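Local coordinates for protein KLLA0C04147p (PDB 5H2D) that binds ergosterol in its oxysterol-binding-related domain, the part of a longer yeast protein present here, and probably transfers sterols between membranes, at residues Ala111-Arg116 and Gly271-Ser276; Asn207-Gly212 and Asp221-Val226; Met238-Ala243 and Glu253-Val258. One frame throughout, in Å; residues are numbered along the deposited sequence.

How the interactions relate
All three contacts lie on one side of the oxysterol-binding domain, their centres about 12 to 14 Å apart. Interactions 2 and 3 are hairpin pairings that follow each other along the chain and meet where strand 219-230 is hydrogen-bonded to its neighbour, strand 236-241, through Val-226 O to Ile-239 N and Gly-224 O to Phe-241 N. Both are nested inside the long excursion closed by interaction 1, whose turn follows strand 265-272, the neighbour of strand 253-259. Trp-273 of interaction 1 packs against Asn-222 of interaction 2 and Phe-241 of interaction 3. Interactions 1 (Arg-116) and 2 (Asn-208, Val-210) both supply residues to the ergosterol pocket, while interaction 3 lies farther from the sterol.

Interaction 1: Ala111-Arg116 and Gly271-Ser276; sequences ASTVKR and GRWNES
A single water molecule makes the polar join between Ala-111 and Trp-273, for no direct hydrogen bond links the segments 111-116 and 271-276. The water accepts from Ala-111 N at 2.8 Å and donates to Trp-273 O at 2.7 Å, bridging a backbone pair whose own angle is too poor for a bond. Beside it the methyl group of Ala-111 sits 3.4 Å from Trp-273 O, and the small residue suits this place because the chains come close here: the CA atoms of Ala-111 and Asn-274 are 4.2 Å apart. Much of the rest is made by the indole. With CG of Trp-273 set between its backbone N and carbonyl carbon (chi1 50°), the six-membered ring reaches across to the loop, and its CZ3 lies 3.6 Å from Val-114 CG2, which approaches obliquely. That same methyl also lies near CB of Asn-274, so a branched aliphatic side chain fits the angle between indole and asparagine. Thr-113 crosses the indole at about a right angle; its OG1 comes within 4.1 Å of CZ3 but is hydrogen-bonded to Tyr-110 O and Asn-222 ND2. Glu-275 and Ser-276 both face Arg-272 in a classic beta bulge, and Arg-272 O accepts from the backbone N of each. Segment 111-116 also supplies Arg-116 to the ergosterol pocket, so the contact sets a pocket loop against the end of strand 265-272. One shared water amid apolar contacts thus satisfies the buried backbone N of Ala-111 without direct pairing of the chains.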
loop_
_atom_site.group_PDB
_atom_site.type_symbol
_atom_site.label_atom_id
_atom_site.label_comp_id
_atom_site.label_asym_id
_atom_site.label_seq_id
_atom_site.Cartn_x
_atom_site.Cartn_y
_atom_site.Cartn_z
ATOM N N ALA A 111 -2.940 -10.590 0.095
ATOM C CA ALA A 111 -2.403 -11.806 -0.503
ATOM C C ALA A 111 -0.927 -11.657 -0.828
ATOM O O ALA A 111 -0.152 -12.612 -0.692
ATOM C CB ALA A 111 -3.171 -12.171 -1.768
ATOM N N SER A 112 -0.519 -10.468 -1.270
ATOM C CA SER A 112 0.861 -10.237 -1.677
ATOM C C SER A 112 1.845 -10.277 -0.516
ATOM O O SER A 112 3.048 -10.321 -0.770
ATOM C CB SER A 112 0.984 -8.885 -2.385
ATOM O OG SER A 112 0.607 -7.836 -1.513
ATOM N N THR A 113 1.373 -10.278 0.734
ATOM C CA THR A 113 2.294 -10.310 1.874
ATOM C C THR A 113 2.778 -11.721 2.198
ATOM O O THR A 113 3.814 -11.877 2.860
ATOM C CB THR A 113 1.652 -9.685 3.127
ATOM O OG1 THR A 113 0.564 -10.488 3.609
ATOM C CG2 THR A 113 1.142 -8.280 2.839
ATOM N N VAL A 114 2.076 -12.747 1.726
ATOM C CA VAL A 114 2.469 -14.118 2.027
ATOM C C VAL A 114 3.814 -14.433 1.382
ATOM O O VAL A 114 4.133 -13.959 0.283
ATOM C CB VAL A 114 1.373 -15.083 1.548
ATOM C CG1 VAL A 114 1.767 -16.515 1.837
ATOM C CG2 VAL A 114 0.067 -14.745 2.242
ATOM N N LYS A 115 4.613 -15.248 2.070
ATOM C CA LYS A 115 5.893 -15.775 1.591
ATOM C C LYS A 115 6.971 -14.711 1.437
ATOM O O LYS A 115 8.002 -14.977 0.814
ATOM C CB LYS A 115 5.741 -16.523 0.259
ATOM C CG LYS A 115 4.949 -17.822 0.393
ATOM C CD LYS A 115 5.144 -18.707 -0.829
ATOM C CE LYS A 115 4.426 -18.152 -2.051
ATOM N NZ LYS A 115 2.967 -18.499 -2.102
ATOM N N ARG A 116 6.777 -13.518 1.986
ATOM C CA ARG A 116 7.810 -12.482 1.979
ATOM C C ARG A 116 8.135 -12.101 3.421
ATOM O O ARG A 116 7.780 -11.031 3.911
ATOM C CB ARG A 116 7.352 -11.280 1.132
ATOM C CG ARG A 116 7.295 -11.619 -0.355
ATOM C CD ARG A 116 6.302 -10.716 -1.060
ATOM N NE ARG A 116 6.872 -9.392 -1.260
ATOM C CZ ARG A 116 6.228 -8.400 -1.857
ATOM N NH1 ARG A 116 4.976 -8.585 -2.298
ATOM N NH2 ARG A 116 6.836 -7.228 -2.015
ATOM N N GLY A 271 -13.994 -15.043 2.814
ATOM C CA GLY A 271 -13.117 -15.896 2.044
ATOM C C GLY A 271 -11.795 -16.040 2.771
ATOM O O GLY A 271 -11.719 -15.887 3.985
ATOM N N ARG A 272 -10.763 -16.341 2.000
ATOM C CA ARG A 272 -9.410 -16.428 2.525
ATOM C C ARG A 272 -8.591 -15.353 1.829
ATOM O O ARG A 272 -8.571 -15.291 0.598
ATOM C CB ARG A 272 -8.834 -17.831 2.318
ATOM C CG ARG A 272 -9.718 -18.919 2.949
ATOM C CD ARG A 272 -9.005 -20.255 3.055
ATOM N NE ARG A 272 -8.249 -20.361 4.301
ATOM C CZ ARG A 272 -7.204 -21.162 4.477
ATOM N NH1 ARG A 272 -6.775 -21.925 3.481
ATOM N NH2 ARG A 272 -6.580 -21.189 5.646
ATOM N N TRP A 273 -7.969 -14.481 2.615
ATOM C CA TRP A 273 -7.325 -13.316 2.009
ATOM C C TRP A 273 -6.072 -13.667 1.221
ATOM O O TRP A 273 -5.505 -12.774 0.578
ATOM C CB TRP A 273 -7.019 -12.237 3.067
ATOM C CG TRP A 273 -6.303 -12.681 4.324
ATOM C CD1 TRP A 273 -6.866 -12.926 5.551
ATOM C CD2 TRP A 273 -4.895 -12.895 4.481
ATOM N NE1 TRP A 273 -5.890 -13.291 6.457
ATOM C CE2 TRP A 273 -4.675 -13.287 5.821
ATOM C CE3 TRP A 273 -3.794 -12.807 3.612
ATOM C CZ2 TRP A 273 -3.410 -13.590 6.312
ATOM C CZ3 TRP A 273 -2.537 -13.105 4.104
ATOM C CH2 TRP A 273 -2.356 -13.494 5.445
ATOM N N ASN A 274 -5.632 -14.924 1.219
ATOM C CA ASN A 274 -4.587 -15.352 0.299
ATOM C C ASN A 274 -5.144 -16.034 -0.948
ATOM O O ASN A 274 -4.364 -16.557 -1.748
ATOM C CB ASN A 274 -3.594 -16.280 1.010
ATOM C CG ASN A 274 -4.210 -17.586 1.428
ATOM O OD1 ASN A 274 -5.413 -17.667 1.696
ATOM N ND2 ASN A 274 -3.386 -18.627 1.501
ATOM N N GLU A 275 -6.467 -16.009 -1.154
ATOM C CA GLU A 275 -7.062 -16.783 -2.239
ATOM C C GLU A 275 -8.223 -16.080 -2.936
ATOM O O GLU A 275 -8.113 -15.737 -4.112
ATOM C CB GLU A 275 -7.523 -18.144 -1.719
ATOM C CG GLU A 275 -8.016 -19.078 -2.813
ATOM C CD GLU A 275 -8.344 -20.468 -2.290
ATOM O OE1 GLU A 275 -8.371 -20.655 -1.050
ATOM O OE2 GLU A 275 -8.575 -21.373 -3.123
ATOM N N SER A 276 -9.346 -15.874 -2.253
ATOM C CA SER A 276 -10.500 -15.311 -2.944
ATOM C C SER A 276 -11.529 -14.856 -1.923
ATOM O O SER A 276 -11.557 -15.338 -0.786
ATOM C CB SER A 276 -11.130 -16.322 -3.909
ATOM O OG SER A 276 -11.651 -17.436 -3.208
HETATM O O HOH W 1 -5.670 -10.133 -0.066
#

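Interaction 2: Asn207-Gly212 and Asp221-Val226; sequences NNQVVG and DNYGDV. With ERG (ergosterol), chain B; SO4 (sulfate ion), chain C.
The phenol ring of Tyr-223 carries Asn-207 CB on one face, 3.7 Å from the ring centroid in a CH-pi contact, while the Gln-209 amide comes obliquely past CE1. These residues belong to an antiparallel beta hairpin, strands 207-211 and 219-230, with Asn-207, Gln-209, Asp-221 and Tyr-223 on one face of the sheet and Asn-208 and Asn-222 on the other. Tyr-223 has CG between its backbone N and carbonyl carbon (chi1 72°), which swings the ring across the neighbouring strand, and its hydroxyl is held beyond the pair by Asp-179. Replacing Tyr-223 by an alanine is likely to leave Asn-207 CB and the Gln-209 amide without their partner and Asp-179 without its hydroxyl. Gln-209, extended beyond CG, lies alongside Asp-221 and gives NE2 to the anti lone pair of OD2 at 2.9 Å, with OD2 in the amide plane of Gln-209; the backbone N of Arg-244 also donates to OD2, so two donors grip a buried carboxylate oxygen. Between the strands Tyr-223 N donates to Asn-207 O at 2.9 Å, and Gln-209 and Asp-221 exchange backbone hydrogen bonds. The opposite face lines the ergosterol pocket through Asn-208 and Val-210: Val-210 CG2 packs 3.7 Å from sterol C21, apolar against apolar. Asn-208 OD1, near sterol C9, takes a hydrogen bond from His-182, so this amide oxygen is satisfied although it lies against hydrocarbon. Asn-208 ND2 meets Asn-222 OD1 at 2.8 Å, in the latter's carbonyl plane, the two amide planes standing 87° apart.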
loop_
_atom_site.group_PDB
_atom_site.type_symbol
_atom_site.label_atom_id
_atom_site.label_comp_id
_atom_site.label_asym_id
_atom_site.label_seq_id
_atom_site.Cartn_x
_atom_site.Cartn_y
_atom_site.Cartn_z
ATOM N N ASN A 207 -3.607 -5.152 11.485
ATOM C CA ASN A 207 -2.273 -5.490 11.954
ATOM C C ASN A 207 -1.690 -6.660 11.163
ATOM O O ASN A 207 -2.410 -7.453 10.555
ATOM C CB ASN A 207 -2.307 -5.869 13.432
ATOM C CG ASN A 207 -3.044 -4.862 14.255
ATOM O OD1 ASN A 207 -2.796 -3.667 14.143
ATOM N ND2 ASN A 207 -3.991 -5.334 15.068
ATOM N N ASN A 208 -0.363 -6.769 11.183
ATOM C CA ASN A 208 0.304 -7.959 10.673
ATOM C C ASN A 208 1.239 -8.496 11.743
ATOM O O ASN A 208 1.666 -7.775 12.644
ATOM C CB ASN A 208 1.119 -7.691 9.386
ATOM C CG ASN A 208 0.858 -6.327 8.804
ATOM O OD1 ASN A 208 1.616 -5.390 9.054
ATOM N ND2 ASN A 208 -0.219 -6.207 8.017
ATOM N N GLN A 209 1.567 -9.777 11.638
ATOM C CA GLN A 209 2.569 -10.325 12.533
ATOM C C GLN A 209 3.304 -11.442 11.821
ATOM O O GLN A 209 2.765 -12.086 10.917
ATOM C CB GLN A 209 1.946 -10.839 13.837
ATOM C CG GLN A 209 0.917 -11.926 13.611
ATOM C CD GLN A 209 0.293 -12.441 14.897
ATOM O OE1 GLN A 209 0.779 -12.172 15.993
ATOM N NE2 GLN A 209 -0.798 -13.188 14.761
ATOM N N VAL A 210 4.545 -11.664 12.234
ATOM C CA VAL A 210 5.284 -12.854 11.827
ATOM C C VAL A 210 5.198 -13.833 12.985
ATOM O O VAL A 210 5.614 -13.511 14.101
ATOM C CB VAL A 210 6.744 -12.533 11.471
ATOM C CG1 VAL A 210 7.489 -13.809 11.135
ATOM C CG2 VAL A 210 6.804 -11.569 10.277
ATOM N N VAL A 211 4.598 -14.998 12.731
ATOM C CA VAL A 211 4.509 -16.068 13.721
ATOM C C VAL A 211 5.227 -17.302 13.183
ATOM O O VAL A 211 5.796 -17.277 12.090
ATOM C CB VAL A 211 3.045 -16.383 14.083
ATOM C CG1 VAL A 211 2.394 -15.185 14.757
ATOM C CG2 VAL A 211 2.255 -16.783 12.856
ATOM N N GLY A 212 5.219 -18.392 13.954
ATOM C CA GLY A 212 5.973 -19.564 13.555
ATOM C C GLY A 212 7.472 -19.437 13.706
ATOM O O GLY A 212 8.207 -20.270 13.174
ATOM N N ASP A 221 1.034 -13.267 9.010
ATOM C CA ASP A 221 -0.381 -13.300 9.349
ATOM C C ASP A 221 -0.898 -11.873 9.427
ATOM O O ASP A 221 -0.212 -10.978 9.928
ATOM C CB ASP A 221 -0.608 -14.016 10.689
ATOM C CG ASP A 221 -2.061 -14.023 11.112
ATOM O OD1 ASP A 221 -2.932 -14.190 10.235
ATOM O OD2 ASP A 221 -2.318 -13.864 12.326
ATOM N N ASN A 222 -2.098 -11.660 8.927
ATOM C CA ASN A 222 -2.776 -10.385 9.066
ATOM C C ASN A 222 -4.013 -10.595 9.927
ATOM O O ASN A 222 -4.716 -11.595 9.777
ATOM C CB ASN A 222 -3.123 -9.819 7.686
ATOM C CG ASN A 222 -1.891 -9.614 6.839
ATOM O OD1 ASN A 222 -1.099 -8.712 7.104
ATOM N ND2 ASN A 222 -1.695 -10.470 5.833
ATOM N N TYR A 223 -4.246 -9.687 10.868
ATOM C CA TYR A 223 -5.282 -9.930 11.861
ATOM C C TYR A 223 -5.846 -8.606 12.353
ATOM O O TYR A 223 -5.211 -7.558 12.239
ATOM C CB TYR A 223 -4.732 -10.740 13.044
ATOM C CG TYR A 223 -3.796 -9.953 13.939
ATOM C CD1 TYR A 223 -2.440 -9.840 13.646
ATOM C CD2 TYR A 223 -4.275 -9.313 15.075
ATOM C CE1 TYR A 223 -1.583 -9.118 14.471
ATOM C CE2 TYR A 223 -3.438 -8.588 15.901
ATOM C CZ TYR A 223 -2.094 -8.495 15.599
ATOM O OH TYR A 223 -1.269 -7.766 16.429
ATOM N N GLY A 224 -7.036 -8.679 12.935
ATOM C CA GLY A 224 -7.657 -7.537 13.571
ATOM C C GLY A 224 -8.927 -7.102 12.865
ATOM O O GLY A 224 -9.309 -7.612 11.814
ATOM N N ASP A 225 -9.593 -6.144 13.492
ATOM C CA ASP A 225 -10.833 -5.604 12.968
ATOM C C ASP A 225 -10.578 -4.290 12.242
ATOM O O ASP A 225 -9.734 -3.490 12.653
ATOM C CB ASP A 225 -11.855 -5.394 14.085
ATOM C CG ASP A 225 -12.275 -6.696 14.738
ATOM O OD1 ASP A 225 -12.628 -7.646 14.007
ATOM O OD2 ASP A 225 -12.247 -6.775 15.983
ATOM N N VAL A 226 -11.321 -4.081 11.159
ATOM C CA VAL A 226 -11.255 -2.870 10.358
ATOM C C VAL A 226 -12.668 -2.323 10.225
ATOM O O VAL A 226 -13.613 -3.087 10.008
ATOM C CB VAL A 226 -10.658 -3.151 8.962
ATOM C CG1 VAL A 226 -10.796 -1.918 8.068
ATOM C CG2 VAL A 226 -9.204 -3.596 9.092
HETATM C C1 ERG B . 1.155 -4.529 4.888
HETATM C C2 ERG B . 0.292 -3.772 3.881
HETATM C C3 ERG B . 0.443 -2.302 4.174
HETATM C C4 ERG B . 1.907 -1.880 4.038
HETATM C C5 ERG B . 2.790 -2.706 4.812
HETATM C C6 ERG B . 3.941 -2.141 5.343
HETATM C C7 ERG B . 4.896 -2.887 6.054
HETATM C C8 ERG B . 4.728 -4.261 6.250
HETATM C C9 ERG B . 3.466 -4.834 5.916
HETATM C C10 ERG B . 2.632 -4.116 4.822
HETATM C C11 ERG B . 3.503 -6.407 5.699
HETATM C C12 ERG B . 4.437 -7.127 6.677
HETATM C C13 ERG B . 5.828 -6.467 6.587
HETATM C C14 ERG B . 5.622 -5.023 7.098
HETATM C C15 ERG B . 7.050 -4.534 7.235
HETATM C C16 ERG B . 7.827 -5.777 7.756
HETATM C C17 ERG B . 6.813 -6.949 7.657
HETATM C C18 ERG B . 6.444 -6.551 5.173
HETATM C C19 ERG B . 3.226 -4.541 3.450
HETATM C C20 ERG B . 7.583 -8.267 7.408
HETATM C C21 ERG B . 6.693 -9.487 7.209
HETATM C C22 ERG B . 8.451 -8.482 8.641
HETATM C C23 ERG B . 9.942 -8.412 8.541
HETATM C C24 ERG B . 10.790 -8.598 9.799
HETATM C C25 ERG B . 12.000 -9.472 9.444
HETATM C C26 ERG B . 11.487 -10.840 8.976
HETATM C C27 ERG B . 12.926 -9.710 10.648
HETATM C C28 ERG B . 11.216 -7.213 10.245
HETATM O O1 ERG B . -0.403 -1.508 3.267
HETATM S S SO4 C . 5.433 -19.964 17.366
HETATM O O1 SO4 C . 6.525 -20.438 16.526
HETATM O O2 SO4 C . 4.276 -19.612 16.527
HETATM O O3 SO4 C . 5.062 -21.023 18.307
HETATM O O4 SO4 C . 5.888 -18.814 18.142
#

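Interaction 3: Met238-Ala243 and Glu253-Val258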
loop_
_atom_site.group_PDB
_atom_site.type_symbol
_atom_site.label_atom_id
_atom_site.label_comp_id
_atom_site.label_asym_id
_atom_site.label_seq_id
_atom_site.Cartn_x
_atom_site.Cartn_y
_atom_site.Cartn_z
ATOM N N MET A 238 -17.883 -3.515 8.734
ATOM C CA MET A 238 -17.002 -4.154 9.701
ATOM C C MET A 238 -16.296 -5.320 9.026
ATOM O O MET A 238 -16.954 -6.168 8.409
ATOM C CB MET A 238 -17.785 -4.658 10.919
ATOM C CG MET A 238 -18.700 -3.635 11.565
ATOM S SD MET A 238 -17.819 -2.216 12.225
ATOM C CE MET A 238 -16.511 -2.996 13.161
ATOM N N ILE A 239 -14.960 -5.351 9.122
ATOM C CA ILE A 239 -14.141 -6.417 8.556
ATOM C C ILE A 239 -13.363 -7.103 9.665
ATOM O O ILE A 239 -12.788 -6.442 10.535
ATOM C CB ILE A 239 -13.163 -5.883 7.494
ATOM C CG1 ILE A 239 -13.912 -4.987 6.504
ATOM C CG2 ILE A 239 -12.423 -7.059 6.828
ATOM C CD1 ILE A 239 -13.027 -4.450 5.383
ATOM N N HIS A 240 -13.299 -8.428 9.607
ATOM C CA HIS A 240 -12.630 -9.201 10.647
ATOM C C HIS A 240 -11.584 -10.099 10.000
ATOM O O HIS A 240 -11.935 -11.071 9.327
ATOM C CB HIS A 240 -13.649 -10.014 11.450
ATOM C CG HIS A 240 -14.937 -9.283 11.675
ATOM N ND1 HIS A 240 -15.125 -8.413 12.728
ATOM C CD2 HIS A 240 -16.085 -9.255 10.956
ATOM C CE1 HIS A 240 -16.341 -7.899 12.661
ATOM N NE2 HIS A 240 -16.942 -8.389 11.593
ATOM N N PHE A 241 -10.304 -9.743 10.177
ATOM C CA PHE A 241 -9.181 -10.610 9.827
ATOM C C PHE A 241 -8.900 -11.507 11.021
ATOM O O PHE A 241 -8.481 -11.027 12.082
ATOM C CB PHE A 241 -7.929 -9.804 9.488
ATOM C CG PHE A 241 -8.006 -9.043 8.191
ATOM C CD1 PHE A 241 -8.618 -7.801 8.135
ATOM C CD2 PHE A 241 -7.396 -9.540 7.051
ATOM C CE1 PHE A 241 -8.677 -7.082 6.948
ATOM C CE2 PHE A 241 -7.434 -8.829 5.856
ATOM C CZ PHE A 241 -8.074 -7.594 5.806
ATOM N N LYS A 242 -9.108 -12.807 10.851
ATOM C CA LYS A 242 -8.893 -13.732 11.951
ATOM C C LYS A 242 -7.401 -13.922 12.198
ATOM O O LYS A 242 -6.612 -14.056 11.259
ATOM C CB LYS A 242 -9.576 -15.066 11.646
ATOM C CG LYS A 242 -9.273 -16.182 12.635
ATOM C CD LYS A 242 -10.538 -16.907 13.067
ATOM C CE LYS A 242 -11.005 -16.411 14.431
ATOM N NZ LYS A 242 -12.185 -17.160 14.949
ATOM N N ALA A 243 -7.013 -13.895 13.471
ATOM C CA ALA A 243 -5.625 -14.121 13.853
ATOM C C ALA A 243 -5.317 -15.612 13.881
ATOM O O ALA A 243 -6.190 -16.443 14.147
ATOM C CB ALA A 243 -5.337 -13.506 15.223
ATOM N N GLU A 253 -8.596 -16.576 7.193
ATOM C CA GLU A 253 -10.001 -16.234 7.049
ATOM C C GLU A 253 -10.250 -14.742 7.212
ATOM O O GLU A 253 -9.657 -14.075 8.068
ATOM C CB GLU A 253 -10.831 -17.021 8.057
ATOM C CG GLU A 253 -10.670 -18.520 7.883
ATOM C CD GLU A 253 -11.411 -19.313 8.932
ATOM O OE1 GLU A 253 -12.295 -18.729 9.598
ATOM O OE2 GLU A 253 -11.103 -20.516 9.088
ATOM N N VAL A 254 -11.133 -14.221 6.370
ATOM C CA VAL A 254 -11.612 -12.853 6.493
ATOM C C VAL A 254 -13.111 -12.864 6.219
ATOM O O VAL A 254 -13.590 -13.629 5.377
ATOM C CB VAL A 254 -10.859 -11.894 5.543
ATOM C CG1 VAL A 254 -11.085 -12.284 4.089
ATOM C CG2 VAL A 254 -11.246 -10.435 5.818
ATOM N N LYS A 255 -13.851 -12.052 6.970
ATOM C CA LYS A 255 -15.291 -11.903 6.799
ATOM C C LYS A 255 -15.651 -10.451 7.050
ATOM O O LYS A 255 -14.960 -9.751 7.790
ATOM C CB LYS A 255 -16.121 -12.773 7.765
ATOM C CG LYS A 255 -15.451 -14.029 8.274
ATOM C CD LYS A 255 -16.408 -14.823 9.175
ATOM C CE LYS A 255 -16.928 -13.980 10.329
ATOM N NZ LYS A 255 -15.863 -13.661 11.326
ATOM N N GLY A 256 -16.747 -10.003 6.446
ATOM C CA GLY A 256 -17.194 -8.642 6.668
ATOM C C GLY A 256 -18.691 -8.524 6.504
ATOM O O GLY A 256 -19.345 -9.388 5.913
ATOM N N GLU A 257 -19.225 -7.427 7.041
ATOM C CA GLU A 257 -20.644 -7.106 6.964
ATOM C C GLU A 257 -20.792 -5.640 6.589
ATOM O O GLU A 257 -20.111 -4.790 7.171
ATOM C CB GLU A 257 -21.345 -7.383 8.302
ATOM C CG GLU A 257 -21.125 -8.787 8.851
ATOM C CD GLU A 257 -19.795 -8.949 9.585
ATOM O OE1 GLU A 257 -19.377 -8.015 10.313
ATOM O OE2 GLU A 257 -19.165 -10.017 9.428
ATOM N N VAL A 258 -21.681 -5.347 5.639
ATOM C CA VAL A 258 -21.917 -3.996 5.135
ATOM C C VAL A 258 -23.299 -3.543 5.588
ATOM O O VAL A 258 -24.301 -4.217 5.317
ATOM C CB VAL A 258 -21.815 -3.934 3.601
ATOM C CG1 VAL A 258 -21.991 -2.506 3.115
ATOM C CG2 VAL A 258 -20.481 -4.499 3.124
HETATM O O HOH W 2 -12.514 -13.742 10.477
#
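Backbone hydrogen bonds join Met-238 with Glu-257 and His-240 with Lys-255 in both directions, the straightest of these four being His-240 N to Lys-255 O at 2.8 Å. Just past the end of strand 236-241, Lys-242 N adds a further bond to Glu-253 O. Between these pairs the chains come closest at Ile-239 and Gly-256, where Gly-256 CA sits 3.0 Å from Met-238 O; a CB on Gly-256 would sit tightly against that oxygen, which favours glycine. Among the polar side chains, His-240 NE2 donates to the syn lone pair of Glu-257 OE1 at 2.8 Å; Glu-257, bent at chi2 (81°), brings its carboxylate back to the ring edge, nearly coplanar with it. Asp-225 takes the bond from ND1, so carboxylates hold the imidazole at both nitrogens and fix its rotation. The apolar contacts fill the other face: Val-254 CG2 stands over the centre of the Phe-241 ring, 4.0 Å from its centroid, and touches Ile-239 CG2 at 3.7 Å. Branched and aromatic residues suit this buried side, which packs on helix 95-108, Phe-241 against Val-107. Such division is that of an antiparallel beta hairpin with one face in the core of the oxysterol-binding domain.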